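Local atomic coordinates of 3-oxo-tetronate kinase (Salmonella typhimurium, PDB entry 3DQQ), a protein that probably catalyses the ATP-dependent phosphorylation of 3-oxo-tetronate to 3-oxo-tetronate 4-phosphate. Residues V99-A102 / L103-A106; R157-E160 / A161-G165; L226-G229 / L230-W234; L286-E289 / T290-Y294; L298-W301 / V302-Q305. All coordinates share one frame; numbering follows the deposited sequence.

Contact 1: V99-A102 / L103-A106; sequences VTDA and LMVA
L103 lies alongside V99, one turn earlier on helix 96-106, the two side chains pointing the same way. The branch CG1 of V99 stands 3.9 Å from CD1 of L103, a contact set up by a valine rotamer with CG1 anti to the backbone N (chi1 173°). In the backbone, L103 N donates to V99 O over 2.9 Å, the usual i to i+4 helical bond. Leucine suits the site because its branched end reaches on to F82 of strand 79-83 and L219 of strand 219-222.

M104 repeats the pattern with T100 on the next flank. Its SD comes 4.0 Å from CG2 of T100, while OG1 of the threonine turns back to the carbonyl of I96. The threonine therefore splits its duties, methyl to the sulfur and hydroxyl to the backbone, and the flexible methionine, bent at chi3 (71°), packs on L219 and R195.

A102 contributes a methyl and a carbonyl. Its O accepts from A106 N at 2.9 Å in a nearly straight bond, and its small CB lets I62 of helix 58-74 pack against this face. D101, by contrast, directs its carboxylate to R195, Y196 and the backbone N of Q164. The chemistry is thus divided round the helix: apolar faces meet the strands and helix 58-74, whereas the acid is probably kept ionised by its arginine and also bonds to the loop that follows helix 155-160.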
loop_
_atom_site.group_PDB
_atom_site.type_symbol
_atom_site.label_atom_id
_atom_site.label_comp_id
_atom_site.label_asym_id
_atom_site.label_seq_id
_atom_site.Cartn_x
_atom_site.Cartn_y
_atom_site.Cartn_z
ATOM N N VAL A 99 17.186 20.043 16.416
ATOM C CA VAL A 99 16.185 20.658 17.318
ATOM C C VAL A 99 16.634 20.598 18.791
ATOM O O VAL A 99 16.486 21.572 19.518
ATOM C CB VAL A 99 14.780 20.038 17.116
ATOM C CG1 VAL A 99 13.811 20.542 18.147
ATOM C CG2 VAL A 99 14.285 20.334 15.677
ATOM N N THR A 100 17.198 19.473 19.216
ATOM C CA THR A 100 17.688 19.348 20.581
ATOM C C THR A 100 18.737 20.394 20.891
ATOM O O THR A 100 18.596 21.135 21.851
ATOM C CB THR A 100 18.254 17.943 20.878
ATOM O OG1 THR A 100 17.249 16.955 20.580
ATOM C CG2 THR A 100 18.658 17.805 22.348
ATOM N N ASP A 101 19.768 20.500 20.067
ATOM C CA ASP A 101 20.792 21.486 20.319
ATOM C C ASP A 101 20.227 22.892 20.335
ATOM O O ASP A 101 20.715 23.769 21.091
ATOM C CB ASP A 101 21.904 21.427 19.291
ATOM C CG ASP A 101 22.737 20.129 19.356
ATOM O OD1 ASP A 101 23.065 19.629 20.469
ATOM O OD2 ASP A 101 23.055 19.614 18.243
ATOM N N ALA A 102 19.210 23.151 19.535
ATOM C CA ALA A 102 18.677 24.503 19.493
ATOM C C ALA A 102 17.951 24.772 20.805
ATOM O O ALA A 102 18.131 25.829 21.404
ATOM C CB ALA A 102 17.782 24.708 18.327
ATOM N N LEU A 103 17.148 23.819 21.267
ATOM C CA LEU A 103 16.367 24.017 22.490
ATOM C C LEU A 103 17.340 24.190 23.644
ATOM O O LEU A 103 17.135 25.044 24.507
ATOM C CB LEU A 103 15.393 22.838 22.757
ATOM C CG LEU A 103 14.243 22.551 21.744
ATOM C CD1 LEU A 103 13.515 21.201 22.003
ATOM C CD2 LEU A 103 13.230 23.676 21.722
ATOM N N MET A 104 18.411 23.417 23.658
ATOM C CA MET A 104 19.366 23.514 24.747
ATOM C C MET A 104 19.934 24.908 24.790
ATOM O O MET A 104 20.038 25.526 25.852
ATOM C CB MET A 104 20.481 22.464 24.614
ATOM C CG MET A 104 20.021 20.970 24.730
ATOM S SD MET A 104 21.423 19.822 24.428
ATOM C CE MET A 104 22.249 20.205 25.988
ATOM N N VAL A 105 20.277 25.452 23.635
ATOM C CA VAL A 105 20.848 26.792 23.624
ATOM C C VAL A 105 19.805 27.813 24.067
ATOM O O VAL A 105 20.124 28.674 24.833
ATOM C CB VAL A 105 21.414 27.196 22.240
ATOM C CG1 VAL A 105 21.632 28.723 22.187
ATOM C CG2 VAL A 105 22.671 26.438 21.918
ATOM N N ALA A 106 18.566 27.745 23.580
ATOM C CA ALA A 106 17.511 28.689 24.011
ATOM C C ALA A 106 17.222 28.575 25.504
ATOM O O ALA A 106 16.856 29.551 26.106
ATOM C CB ALA A 106 16.278 28.509 23.253
#

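Contact 2: R157-E160 / A161-G165; sequences RLME and AQAQG
M159 meets A163 where helix 155-160 gives way to the loop that leads into strand 167-170, a helix C-terminus in the sugar-binding N-terminal domain. This is the packed side. The side chain leaves with CG anti to the backbone N (chi1 -175°) and bends at chi2, which brings CE to 4.0 Å from CB of A163. A long unbranched methionine can reach on to I96 and T100 of helix 96-106 and to Y196, and alanine is small enough to let the chain pass close, and its methyl also touches Y196.

The backbone changes its pattern here. A161 N still bonds to R157 O at 3.1 Å, as along a helix, but Q162 N takes M159 O, only three residues back, at 3.0 Å and from above the carbonyl plane. The step from i+4 to i+3 is common where a helix ends.

The other side is looser and more open to solvent. A161 presents only a methyl there, and R157 turns away from the loop to form a salt bridge with D152.

E160 also starts away from the loop, but its extended chain lets OE2 accept from C167 N, while its CG passes 3.4 Å from G165 O.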
loop_
_atom_site.group_PDB
_atom_site.type_symbol
_atom_site.label_atom_id
_atom_site.label_comp_id
_atom_site.label_asym_id
_atom_site.label_seq_id
_atom_site.Cartn_x
_atom_site.Cartn_y
_atom_site.Cartn_z
ATOM N N ARG A 157 25.458 6.847 18.515
ATOM C CA ARG A 157 25.953 7.079 17.148
ATOM C C ARG A 157 24.919 7.764 16.312
ATOM O O ARG A 157 25.253 8.700 15.628
ATOM C CB ARG A 157 26.373 5.805 16.424
ATOM C CG ARG A 157 27.851 5.518 16.518
ATOM C CD ARG A 157 28.295 4.590 15.405
ATOM N NE ARG A 157 27.564 3.313 15.448
ATOM C CZ ARG A 157 27.860 2.300 16.268
ATOM N NH1 ARG A 157 28.869 2.373 17.105
ATOM N NH2 ARG A 157 27.126 1.206 16.258
ATOM N N LEU A 158 23.675 7.297 16.358
ATOM C CA LEU A 158 22.594 7.925 15.605
ATOM C C LEU A 158 22.494 9.381 15.976
ATOM O O LEU A 158 22.255 10.223 15.090
ATOM C CB LEU A 158 21.246 7.274 15.905
ATOM C CG LEU A 158 21.045 5.884 15.314
ATOM C CD1 LEU A 158 19.741 5.278 15.779
ATOM C CD2 LEU A 158 21.102 5.948 13.821
ATOM N N MET A 159 22.672 9.680 17.278
ATOM C CA MET A 159 22.572 11.067 17.744
ATOM C C MET A 159 23.770 11.911 17.352
ATOM O O MET A 159 23.615 13.021 16.860
ATOM C CB MET A 159 22.332 11.179 19.239
ATOM C CG MET A 159 22.106 12.619 19.712
ATOM S SD MET A 159 20.533 13.418 19.236
ATOM C CE MET A 159 20.551 14.939 20.196
ATOM N N GLU A 160 24.962 11.391 17.562
ATOM C CA GLU A 160 26.155 12.139 17.215
ATOM C C GLU A 160 26.266 12.472 15.719
ATOM O O GLU A 160 26.880 13.476 15.383
ATOM C CB GLU A 160 27.398 11.393 17.679
ATOM C CG GLU A 160 27.623 11.513 19.152
ATOM C CD GLU A 160 28.716 10.610 19.730
ATOM O OE1 GLU A 160 29.202 9.650 19.060
ATOM O OE2 GLU A 160 29.112 10.871 20.883
ATOM N N ALA A 161 25.708 11.660 14.822
ATOM C CA ALA A 161 25.830 11.947 13.383
ATOM C C ALA A 161 25.052 13.226 13.036
ATOM O O ALA A 161 25.352 13.946 12.099
ATOM C CB ALA A 161 25.326 10.761 12.566
ATOM N N GLN A 162 24.105 13.534 13.896
ATOM C CA GLN A 162 23.008 14.438 13.698
ATOM C C GLN A 162 23.129 15.687 14.562
ATOM O O GLN A 162 22.359 16.613 14.403
ATOM C CB GLN A 162 21.831 13.675 14.275
ATOM C CG GLN A 162 20.584 13.930 13.658
ATOM C CD GLN A 162 19.462 13.191 14.300
ATOM O OE1 GLN A 162 19.554 11.997 14.662
ATOM N NE2 GLN A 162 18.359 13.908 14.441
ATOM N N ALA A 163 24.042 15.671 15.533
ATOM C CA ALA A 163 24.088 16.654 16.594
ATOM C C ALA A 163 25.529 17.110 16.800
ATOM O O ALA A 163 26.479 16.475 16.332
ATOM C CB ALA A 163 23.576 16.049 17.842
ATOM N N GLN A 164 25.695 18.190 17.539
ATOM C CA GLN A 164 27.020 18.712 17.795
ATOM C C GLN A 164 27.854 18.075 18.876
ATOM O O GLN A 164 29.036 18.259 18.870
ATOM C CB GLN A 164 26.897 20.108 18.295
ATOM C CG GLN A 164 26.318 21.084 17.329
ATOM C CD GLN A 164 26.450 22.462 17.938
ATOM O OE1 GLN A 164 27.518 22.784 18.590
ATOM N NE2 GLN A 164 25.387 23.277 17.776
ATOM N N GLY A 165 27.262 17.467 19.892
ATOM C CA GLY A 165 28.067 17.035 21.028
ATOM C C GLY A 165 28.246 15.537 21.143
ATOM O O GLY A 165 27.858 14.757 20.275
#

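Contact 3: L226-G229 / L230-W234; sequences LAMG and LARQW
M228 lies under the guanidinium of R232, the two side chains running side by side and pointing the same way from successive turns of helix 224-235. The sulfur SD sits over one face of the flat group, offset towards its rim, and is nearest NH2 at 3.4 Å; CG of the methionine follows the same face, 3.9 Å from CZ. The arginine is straight from CG to NE, with chi2 at -168°, so it runs out along the methionine. Sulfur is large and polarisable, well suited to lie against a cation whose N-H groups point outward in their own plane. Those groups have firm partners: NH1 makes salt bridges with E204 and E208 of helix 204-214, and NE bonds to OD1 of N25. These partners would limit its rotation and so keep one face towards SD.

On another flank L226 and L230 make the apolar counterpart, CG of the first 4.1 Å from CD1 of the second. Both also pack on Y81, and L226 reaches L214, so leucines suit this inward side. G229 and A231 are small, and the methyls of A227 and A231 rest on L22 of helix 12-24. The backbone bonds are regular at first, L230 N to L226 O and A231 N to A227 O both at 2.8 Å, whereas Q233 N to G229 O is weak at 3.4 Å. With its leucines inward and R232 tied to helix 204-214, the helix covers strand 79-83 among the parallel strands, as in layered alpha/beta domains.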
loop_
_atom_site.group_PDB
_atom_site.type_symbol
_atom_site.label_atom_id
_atom_site.label_comp_id
_atom_site.label_asym_id
_atom_site.label_seq_id
_atom_site.Cartn_x
_atom_site.Cartn_y
_atom_site.Cartn_z
ATOM N N LEU A 226 8.907 8.163 28.814
ATOM C CA LEU A 226 9.385 9.019 29.901
ATOM C C LEU A 226 8.281 9.926 30.393
ATOM O O LEU A 226 8.212 10.188 31.586
ATOM C CB LEU A 226 10.589 9.838 29.452
ATOM C CG LEU A 226 11.226 10.755 30.474
ATOM C CD1 LEU A 226 11.476 10.070 31.847
ATOM C CD2 LEU A 226 12.498 11.413 29.848
ATOM N N ALA A 227 7.419 10.412 29.492
ATOM C CA ALA A 227 6.296 11.278 29.902
ATOM C C ALA A 227 5.422 10.564 30.915
ATOM O O ALA A 227 4.982 11.116 31.916
ATOM C CB ALA A 227 5.465 11.712 28.706
ATOM N N MET A 228 5.162 9.306 30.648
ATOM C CA MET A 228 4.407 8.503 31.601
ATOM C C MET A 228 5.083 8.539 32.965
ATOM O O MET A 228 4.449 8.726 33.983
ATOM C CB MET A 228 4.266 7.068 31.083
ATOM C CG MET A 228 3.539 6.164 32.057
ATOM S SD MET A 228 4.074 4.435 31.874
ATOM C CE MET A 228 3.681 4.050 30.130
ATOM N N GLY A 229 6.396 8.396 32.971
ATOM C CA GLY A 229 7.150 8.387 34.219
ATOM C C GLY A 229 7.109 9.716 34.915
ATOM O O GLY A 229 7.033 9.754 36.135
ATOM N N LEU A 230 7.174 10.812 34.159
ATOM C CA LEU A 230 7.084 12.125 34.745
ATOM C C LEU A 230 5.695 12.349 35.268
ATOM O O LEU A 230 5.551 12.888 36.347
ATOM C CB LEU A 230 7.483 13.215 33.769
ATOM C CG LEU A 230 8.958 13.200 33.379
ATOM C CD1 LEU A 230 9.142 13.943 32.070
ATOM C CD2 LEU A 230 9.878 13.746 34.489
ATOM N N ALA A 231 4.676 11.880 34.569
ATOM C CA ALA A 231 3.301 12.088 35.029
ATOM C C ALA A 231 3.084 11.433 36.365
ATOM O O ALA A 231 2.486 12.020 37.239
ATOM C CB ALA A 231 2.305 11.566 34.051
ATOM N N ARG A 232 3.612 10.236 36.557
ATOM C CA ARG A 232 3.409 9.536 37.813
ATOM C C ARG A 232 4.122 10.148 38.984
ATOM O O ARG A 232 3.751 9.874 40.127
ATOM C CB ARG A 232 3.839 8.094 37.695
ATOM C CG ARG A 232 3.052 7.349 36.647
ATOM C CD ARG A 232 3.233 5.889 36.699
ATOM N NE ARG A 232 2.388 5.325 35.677
ATOM C CZ ARG A 232 2.495 4.104 35.183
ATOM N NH1 ARG A 232 3.394 3.256 35.644
ATOM N NH2 ARG A 232 1.671 3.729 34.220
ATOM N N GLN A 233 5.147 10.961 38.741
ATOM C CA GLN A 233 5.688 11.754 39.825
ATOM C C GLN A 233 4.681 12.756 40.300
ATOM O O GLN A 233 4.638 13.039 41.477
ATOM C CB GLN A 233 6.920 12.513 39.412
ATOM C CG GLN A 233 8.140 11.714 39.579
ATOM C CD GLN A 233 8.338 11.269 40.992
ATOM O OE1 GLN A 233 8.396 12.090 41.915
ATOM N NE2 GLN A 233 8.458 9.956 41.184
ATOM N N TRP A 234 3.883 13.320 39.406
ATOM C CA TRP A 234 2.940 14.353 39.820
ATOM C C TRP A 234 1.662 13.707 40.264
ATOM O O TRP A 234 0.883 14.290 40.967
ATOM C CB TRP A 234 2.696 15.357 38.705
ATOM C CG TRP A 234 3.950 16.010 38.288
ATOM C CD1 TRP A 234 4.635 15.816 37.139
ATOM C CD2 TRP A 234 4.705 16.937 39.049
ATOM N NE1 TRP A 234 5.763 16.564 37.121
ATOM C CE2 TRP A 234 5.844 17.266 38.289
ATOM C CE3 TRP A 234 4.523 17.545 40.297
ATOM C CZ2 TRP A 234 6.804 18.181 38.730
ATOM C CZ3 TRP A 234 5.487 18.445 40.742
ATOM C CH2 TRP A 234 6.610 18.760 39.950
#

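Contact 4: L286-E289 / T290-Y294; sequences LSSE and TREAY
S287 and T290 meet through their hydroxyls at the start of helix 288-304, where S287 is the N-cap. Hydrogen bonds by side chains come first. OG of S287 accepts from T290 OG1 at 3.1 Å and, weakly, from T290 N at 3.4 Å, the capping bond proper. The serine torsion (chi1 71°) sets OG back over the first turn, and a weak bond from the same OG reaches OE1 of E289. Serine suits an N-cap because its short hydroxyl can accept from an amide that has no carbonyl of an earlier turn to meet.

The backbone bonds then follow the helical pattern: R291 N to S287 O at 2.8 Å, E292 N to S288 O at 2.7 Å and A293 N to E289 O at 3.0 Å.

The contact of a carbonyl with a guanidinium face, and charge, form the third group. The guanidinium of R291 folds over the chain, and S287 O lies 3.6 Å above its plane, over its centre, so that one carbonyl meets both the N-H and the flat face of the same arginine. NE adds a weak bond to C285 O. E289, in the first turn, could gain from the helix end.

The turn lies mostly at the surface. Helix 288-304 connects strand 277-279 to strand 312-314, R291 and Y294 pack on helix 336-351, and L286 touches E139 of the second subunit.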
loop_
_atom_site.group_PDB
_atom_site.type_symbol
_atom_site.label_atom_id
_atom_site.label_comp_id
_atom_site.label_asym_id
_atom_site.label_seq_id
_atom_site.Cartn_x
_atom_site.Cartn_y
_atom_site.Cartn_z
ATOM N N LEU A 286 -15.947 14.629 -8.636
ATOM C CA LEU A 286 -14.992 15.045 -9.636
ATOM C C LEU A 286 -15.012 16.537 -9.929
ATOM O O LEU A 286 -14.129 16.987 -10.611
ATOM C CB LEU A 286 -15.228 14.261 -10.925
ATOM C CG LEU A 286 -14.519 12.914 -11.128
ATOM C CD1 LEU A 286 -13.965 12.196 -9.835
ATOM C CD2 LEU A 286 -15.471 12.069 -11.958
ATOM N N SER A 287 -15.994 17.308 -9.470
ATOM C CA SER A 287 -15.877 18.777 -9.544
ATOM C C SER A 287 -16.401 19.497 -8.317
ATOM O O SER A 287 -16.979 18.883 -7.426
ATOM C CB SER A 287 -16.613 19.306 -10.758
ATOM O OG SER A 287 -18.000 19.192 -10.589
ATOM N N SER A 288 -16.212 20.809 -8.288
ATOM C CA SER A 288 -16.725 21.657 -7.215
ATOM C C SER A 288 -18.208 21.576 -7.003
ATOM O O SER A 288 -18.679 21.412 -5.881
ATOM C CB SER A 288 -16.446 23.096 -7.555
ATOM O OG SER A 288 -15.101 23.312 -7.306
ATOM N N GLU A 289 -18.939 21.751 -8.095
ATOM C CA GLU A 289 -20.366 21.961 -8.014
ATOM C C GLU A 289 -20.928 20.631 -7.617
ATOM O O GLU A 289 -21.824 20.540 -6.777
ATOM C CB GLU A 289 -20.983 22.409 -9.352
ATOM C CG GLU A 289 -20.479 23.729 -9.933
ATOM C CD GLU A 289 -18.957 23.708 -10.322
ATOM O OE1 GLU A 289 -18.263 22.622 -10.329
ATOM O OE2 GLU A 289 -18.450 24.827 -10.610
ATOM N N THR A 290 -20.384 19.582 -8.196
ATOM C CA THR A 290 -20.886 18.284 -7.847
ATOM C C THR A 290 -20.506 17.994 -6.416
ATOM O O THR A 290 -21.349 17.613 -5.631
ATOM C CB THR A 290 -20.438 17.214 -8.823
ATOM O OG1 THR A 290 -20.686 17.702 -10.129
ATOM C CG2 THR A 290 -21.274 15.972 -8.644
ATOM N N ARG A 291 -19.277 18.249 -6.037
ATOM C CA ARG A 291 -18.930 18.049 -4.622
ATOM C C ARG A 291 -19.844 18.799 -3.657
ATOM O O ARG A 291 -20.284 18.263 -2.655
ATOM C CB ARG A 291 -17.504 18.484 -4.341
ATOM C CG ARG A 291 -16.541 17.408 -4.406
ATOM C CD ARG A 291 -15.196 17.873 -3.890
ATOM N NE ARG A 291 -14.287 17.763 -5.009
ATOM C CZ ARG A 291 -13.795 18.777 -5.690
ATOM N NH1 ARG A 291 -14.039 20.026 -5.337
ATOM N NH2 ARG A 291 -13.015 18.525 -6.716
ATOM N N GLU A 292 -20.095 20.059 -3.958
ATOM C CA GLU A 292 -20.890 20.879 -3.096
ATOM C C GLU A 292 -22.277 20.300 -2.917
ATOM O O GLU A 292 -22.741 20.120 -1.795
ATOM C CB GLU A 292 -20.921 22.291 -3.630
ATOM C CG GLU A 292 -19.773 23.173 -3.037
ATOM C CD GLU A 292 -19.293 24.310 -3.998
ATOM O OE1 GLU A 292 -20.162 25.091 -4.522
ATOM O OE2 GLU A 292 -18.043 24.401 -4.229
ATOM N N ALA A 293 -22.923 19.948 -4.018
ATOM C CA ALA A 293 -24.248 19.353 -3.933
ATOM C C ALA A 293 -24.218 17.991 -3.216
ATOM O O ALA A 293 -25.094 17.720 -2.383
ATOM C CB ALA A 293 -24.844 19.251 -5.280
ATOM N N TYR A 294 -23.191 17.176 -3.479
ATOM C CA TYR A 294 -23.103 15.822 -2.902
ATOM C C TYR A 294 -22.907 15.894 -1.383
ATOM O O TYR A 294 -23.516 15.141 -0.623
ATOM C CB TYR A 294 -21.983 15.002 -3.591
ATOM C CG TYR A 294 -21.942 13.482 -3.349
ATOM C CD1 TYR A 294 -23.093 12.734 -3.188
ATOM C CD2 TYR A 294 -20.738 12.802 -3.315
ATOM C CE1 TYR A 294 -23.044 11.351 -2.990
ATOM C CE2 TYR A 294 -20.681 11.420 -3.115
ATOM C CZ TYR A 294 -21.846 10.707 -2.955
ATOM O OH TYR A 294 -21.813 9.342 -2.768
#

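Contact 5: L298-W301 / V302-Q305; sequences LAQW and VLSQ
W301 and Q305 stack at the end of helix 288-304, the glutamine amide lying over one face of the indole with the two planes 21° apart. NE2 stands 3.3 Å above the ring plane, towards its rim. CG of Q305 makes a CH-pi contact, 4.2 Å from the centroid of the six-membered ring and almost on its normal.

What positions the amide is a hydrogen bond to the same residue. NE2 donates to W301 O at 3.0 Å, nearly straight at 164°, and the acceptor lies in the amide plane. The bend at chi2 (-47°) curls the glutamine back over the tryptophan.

Q300 O is gripped by two donors of S304, N and OG, each at 3.0 Å and from opposite faces of its plane. Serine, with its short hydroxyl, suits this reach. Farther out, R278 makes a cation-pi contact with W301, and P311 packs on it, while V302 and L298 pack on I313 of strand 312-314. S304 OG thus adds a second donor to a carbonyl that keeps its helical bond, and Q305 NE2 gives W301 O a stronger bond than its weak backbone ones.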
loop_
_atom_site.group_PDB
_atom_site.type_symbol
_atom_site.label_atom_id
_atom_site.label_comp_id
_atom_site.label_asym_id
_atom_site.label_seq_id
_atom_site.Cartn_x
_atom_site.Cartn_y
_atom_site.Cartn_z
ATOM N N LEU A 298 -25.415 14.279 1.242
ATOM C CA LEU A 298 -24.951 13.304 2.214
ATOM C C LEU A 298 -25.179 13.813 3.634
ATOM O O LEU A 298 -25.359 13.010 4.536
ATOM C CB LEU A 298 -23.469 12.924 2.011
ATOM C CG LEU A 298 -23.085 12.043 0.806
ATOM C CD1 LEU A 298 -21.564 11.924 0.735
ATOM C CD2 LEU A 298 -23.754 10.657 0.789
ATOM N N ALA A 299 -25.165 15.125 3.844
ATOM C CA ALA A 299 -25.344 15.647 5.196
ATOM C C ALA A 299 -26.820 15.473 5.558
ATOM O O ALA A 299 -27.168 14.934 6.625
ATOM C CB ALA A 299 -24.902 17.087 5.308
ATOM N N GLN A 300 -27.688 15.880 4.635
ATOM C CA GLN A 300 -29.123 15.694 4.793
ATOM C C GLN A 300 -29.417 14.233 5.002
ATOM O O GLN A 300 -30.255 13.887 5.795
ATOM C CB GLN A 300 -29.878 16.247 3.582
ATOM C CG GLN A 300 -29.808 17.794 3.456
ATOM C CD GLN A 300 -30.358 18.524 4.715
ATOM O OE1 GLN A 300 -29.603 19.114 5.507
ATOM N NE2 GLN A 300 -31.668 18.446 4.914
ATOM N N TRP A 301 -28.682 13.362 4.343
ATOM C CA TRP A 301 -28.904 11.952 4.563
ATOM C C TRP A 301 -28.555 11.564 6.000
ATOM O O TRP A 301 -29.343 10.886 6.661
ATOM C CB TRP A 301 -28.096 11.111 3.599
ATOM C CG TRP A 301 -28.295 9.659 3.831
ATOM C CD1 TRP A 301 -29.303 8.905 3.368
ATOM C CD2 TRP A 301 -27.465 8.784 4.602
ATOM N NE1 TRP A 301 -29.175 7.611 3.785
ATOM C CE2 TRP A 301 -28.045 7.502 4.540
ATOM C CE3 TRP A 301 -26.287 8.958 5.334
ATOM C CZ2 TRP A 301 -27.496 6.402 5.174
ATOM C CZ3 TRP A 301 -25.739 7.863 5.962
ATOM C CH2 TRP A 301 -26.350 6.594 5.878
ATOM N N VAL A 302 -27.384 11.983 6.471
ATOM C CA VAL A 302 -26.963 11.615 7.802
ATOM C C VAL A 302 -27.980 12.159 8.808
ATOM O O VAL A 302 -28.471 11.439 9.672
ATOM C CB VAL A 302 -25.554 12.150 8.161
ATOM C CG1 VAL A 302 -25.304 11.926 9.632
ATOM C CG2 VAL A 302 -24.457 11.482 7.328
ATOM N N LEU A 303 -28.314 13.434 8.664
ATOM C CA LEU A 303 -29.177 14.111 9.622
ATOM C C LEU A 303 -30.578 13.539 9.623
ATOM O O LEU A 303 -31.269 13.564 10.621
ATOM C CB LEU A 303 -29.251 15.605 9.328
ATOM C CG LEU A 303 -27.940 16.352 9.503
ATOM C CD1 LEU A 303 -27.999 17.666 8.754
ATOM C CD2 LEU A 303 -27.599 16.532 10.975
ATOM N N SER A 304 -31.036 13.017 8.513
ATOM C CA SER A 304 -32.384 12.501 8.524
ATOM C C SER A 304 -32.433 11.023 8.969
ATOM O O SER A 304 -33.500 10.466 9.104
ATOM C CB SER A 304 -33.029 12.742 7.173
ATOM O OG SER A 304 -32.469 11.867 6.231
ATOM N N GLN A 305 -31.298 10.392 9.243
ATOM C CA GLN A 305 -31.333 9.049 9.829
ATOM C C GLN A 305 -31.871 9.101 11.237
ATOM O O GLN A 305 -31.936 10.141 11.882
ATOM C CB GLN A 305 -29.951 8.400 9.905
ATOM C CG GLN A 305 -29.320 8.126 8.599
ATOM C CD GLN A 305 -30.260 7.463 7.648
ATOM O OE1 GLN A 305 -30.590 6.292 7.803
ATOM N NE2 GLN A 305 -30.699 8.209 6.650
#

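The five contacts come in series along the chain. Contacts 1 and 2 lie in the sugar-binding N-terminal domain, their centres 13 Å apart, and touch where helix 96-106 meets the end of helix 155-160 and the loop after it. Contact 3, on helix 224-235, touches neither; its centre is 22 Å from that of contact 1, but both helices pack on strand 79-83. Contacts 4 and 5 are the beginning and end of one helix, 288-304, in the nucleotide-binding C-terminal domain, with centres 17 Å apart and 44 to 55 Å from the others. The contacts lie on helices, and one loop, of both domains, on whose cooperation phosphoryl transfer from ATP probably depends.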